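Local atomic coordinates of flagellar hook-associated protein 3 (Bacillus cereus, PDB entry 5ZIY), a protein that serves as the hook-associated protein FlgL, which probably forms part of the junction between the hook and the filament of the bacterial flagellum. Residues Ser31-Thr36 with Thr89-Arg94. Numbering follows the deposited sequence.
Sequences SKNVLT and TKEQGR. With ZN (zinc ion), chain D.
Glu91 OE2 is gripped by two amides and a zinc ion. Asn33 ND2 on helix 8-60 donates to Glu91 OE2 at 2.8 Å. Gln92 NE2 donates to the same OE2 at 2.7 Å, and zinc lies 2.5 Å from it. The two amides reach the oxygen from opposite faces of the carboxylate, whose plane stands nearly perpendicular (88°) to the amide of Asn33. The Asn33 bond is bent (N-H...O 134°), and ND2 comes from above the carboxylate plane, although OE2 lies close to the plane of the amide. The other oxygen, Glu91 OE1, also binds the metal, 2.6 Å from zinc, so the carboxylate is a bidentate ligand; a water on the metal donates to OE1. The cation probably polarises the carboxylate and stabilises its ionised form. Beside this polar cluster, Val34 CG2 packs against Glu91 CG at 4.1 Å. With CG anti to the backbone N (chi1 175°) and a bend at chi2, Glu91 turns its carboxylate to the metal. Gln92 and Gly93 form the centre of the type I' turn closing the hairpin of strands 90-91 and 94-95. Through this contact the hairpin docks on helix 8-60, which packs through Leu35 on helix 162-204 and Phe130 of strand 129-133, while Val34 also touches Trp122 of strand 120-123.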
loop_
_atom_site.group_PDB
_atom_site.type_symbol
_atom_site.label_atom_id
_atom_site.label_comp_id
_atom_site.label_asym_id
_atom_site.label_seq_id
_atom_site.Cartn_x
_atom_site.Cartn_y
_atom_site.Cartn_z
ATOM N N SER A 31 5.281 -8.337 11.096
ATOM C CA SER A 31 4.319 -7.309 10.794
ATOM C C SER A 31 4.971 -6.084 10.216
ATOM O O SER A 31 4.419 -5.476 9.295
ATOM C CB SER A 31 3.534 -6.942 12.056
ATOM O OG SER A 31 2.869 -8.099 12.536
ATOM N N LYS A 32 6.136 -5.692 10.749
ATOM C CA LYS A 32 6.800 -4.486 10.271
ATOM C C LYS A 32 7.287 -4.679 8.841
ATOM O O LYS A 32 7.385 -3.705 8.087
ATOM C CB LYS A 32 7.986 -4.065 11.134
ATOM C CG LYS A 32 7.709 -3.450 12.549
ATOM C CD LYS A 32 9.071 -2.873 13.135
ATOM N N ASN A 33 7.693 -5.894 8.485
ATOM C CA ASN A 33 8.066 -6.140 7.108
ATOM C C ASN A 33 6.860 -5.913 6.138
ATOM O O ASN A 33 6.993 -5.268 5.131
ATOM C CB ASN A 33 8.651 -7.523 6.988
ATOM C CG ASN A 33 8.903 -7.928 5.573
ATOM O OD1 ASN A 33 9.591 -7.232 4.827
ATOM N ND2 ASN A 33 8.373 -9.119 5.188
ATOM N N VAL A 34 5.687 -6.425 6.469
ATOM C CA VAL A 34 4.522 -6.272 5.610
ATOM C C VAL A 34 4.095 -4.800 5.534
ATOM O O VAL A 34 3.826 -4.277 4.468
ATOM C CB VAL A 34 3.388 -7.144 6.128
ATOM C CG1 VAL A 34 2.090 -6.744 5.524
ATOM C CG2 VAL A 34 3.697 -8.621 5.811
ATOM N N LEU A 35 4.105 -4.126 6.671
ATOM C CA LEU A 35 3.810 -2.730 6.753
ATOM C C LEU A 35 4.820 -1.825 6.051
ATOM O O LEU A 35 4.437 -0.853 5.397
ATOM C CB LEU A 35 3.690 -2.311 8.213
ATOM C CG LEU A 35 2.507 -2.923 8.962
ATOM C CD1 LEU A 35 2.547 -2.556 10.430
ATOM C CD2 LEU A 35 1.173 -2.500 8.322
ATOM N N THR A 36 6.095 -2.141 6.163
ATOM C CA THR A 36 7.095 -1.355 5.441
ATOM C C THR A 36 6.879 -1.488 3.955
ATOM O O THR A 36 6.868 -0.495 3.243
ATOM C CB THR A 36 8.494 -1.788 5.844
ATOM O OG1 THR A 36 8.606 -1.530 7.229
ATOM C CG2 THR A 36 9.597 -1.034 5.069
ATOM N N THR A 89 1.772 -5.667 -5.825
ATOM C CA THR A 89 2.784 -6.083 -4.857
ATOM C C THR A 89 2.329 -7.261 -3.973
ATOM O O THR A 89 1.212 -7.297 -3.468
ATOM C CB THR A 89 3.288 -4.875 -3.996
ATOM O OG1 THR A 89 3.825 -3.886 -4.874
ATOM C CG2 THR A 89 4.377 -5.294 -2.996
ATOM N N LYS A 90 3.205 -8.260 -3.879
ATOM C CA LYS A 90 2.935 -9.520 -3.181
ATOM C C LYS A 90 4.013 -9.814 -2.140
ATOM O O LYS A 90 5.170 -9.668 -2.413
ATOM C CB LYS A 90 2.899 -10.632 -4.203
ATOM C CG LYS A 90 2.727 -12.043 -3.679
ATOM C CD LYS A 90 2.645 -13.016 -4.895
ATOM C CE LYS A 90 2.420 -14.467 -4.491
ATOM N NZ LYS A 90 2.903 -15.388 -5.561
ATOM N N GLU A 91 3.603 -10.219 -0.944
ATOM C CA GLU A 91 4.509 -10.516 0.125
ATOM C C GLU A 91 3.892 -11.597 0.977
ATOM O O GLU A 91 2.686 -11.543 1.225
ATOM C CB GLU A 91 4.717 -9.239 0.959
ATOM C CG GLU A 91 5.571 -9.398 2.217
ATOM C CD GLU A 91 6.929 -10.011 1.978
ATOM O OE1 GLU A 91 7.493 -9.912 0.855
ATOM O OE2 GLU A 91 7.446 -10.601 2.955
ATOM N N GLN A 92 4.711 -12.570 1.424
ATOM C CA GLN A 92 4.249 -13.718 2.225
ATOM C C GLN A 92 3.032 -14.331 1.597
ATOM O O GLN A 92 2.018 -14.505 2.271
ATOM C CB GLN A 92 3.878 -13.317 3.657
ATOM C CG GLN A 92 4.980 -12.670 4.487
ATOM C CD GLN A 92 6.243 -13.490 4.479
ATOM O OE1 GLN A 92 6.189 -14.724 4.577
ATOM N NE2 GLN A 92 7.392 -12.819 4.408
ATOM N N GLY A 93 3.110 -14.663 0.314
ATOM C CA GLY A 93 2.080 -15.451 -0.313
ATOM C C GLY A 93 0.765 -14.759 -0.652
ATOM O O GLY A 93 -0.077 -15.359 -1.268
ATOM N N ARG A 94 0.622 -13.491 -0.302
ATOM C CA ARG A 94 -0.584 -12.756 -0.591
ATOM C C ARG A 94 -0.319 -11.353 -1.123
ATOM O O ARG A 94 0.719 -10.744 -0.835
ATOM C CB ARG A 94 -1.429 -12.647 0.672
ATOM C CG ARG A 94 -2.033 -13.981 1.166
ATOM C CD ARG A 94 -3.053 -14.461 0.194
ATOM N NE ARG A 94 -3.712 -15.706 0.587
ATOM C CZ ARG A 94 -3.356 -16.940 0.200
ATOM N NH1 ARG A 94 -2.290 -17.120 -0.564
ATOM N NH2 ARG A 94 -4.056 -17.997 0.579
HETATM ZN ZN ZN D . 9.265 -11.666 1.661
HETATM O O HOH W 1 10.419 -9.424 1.699
#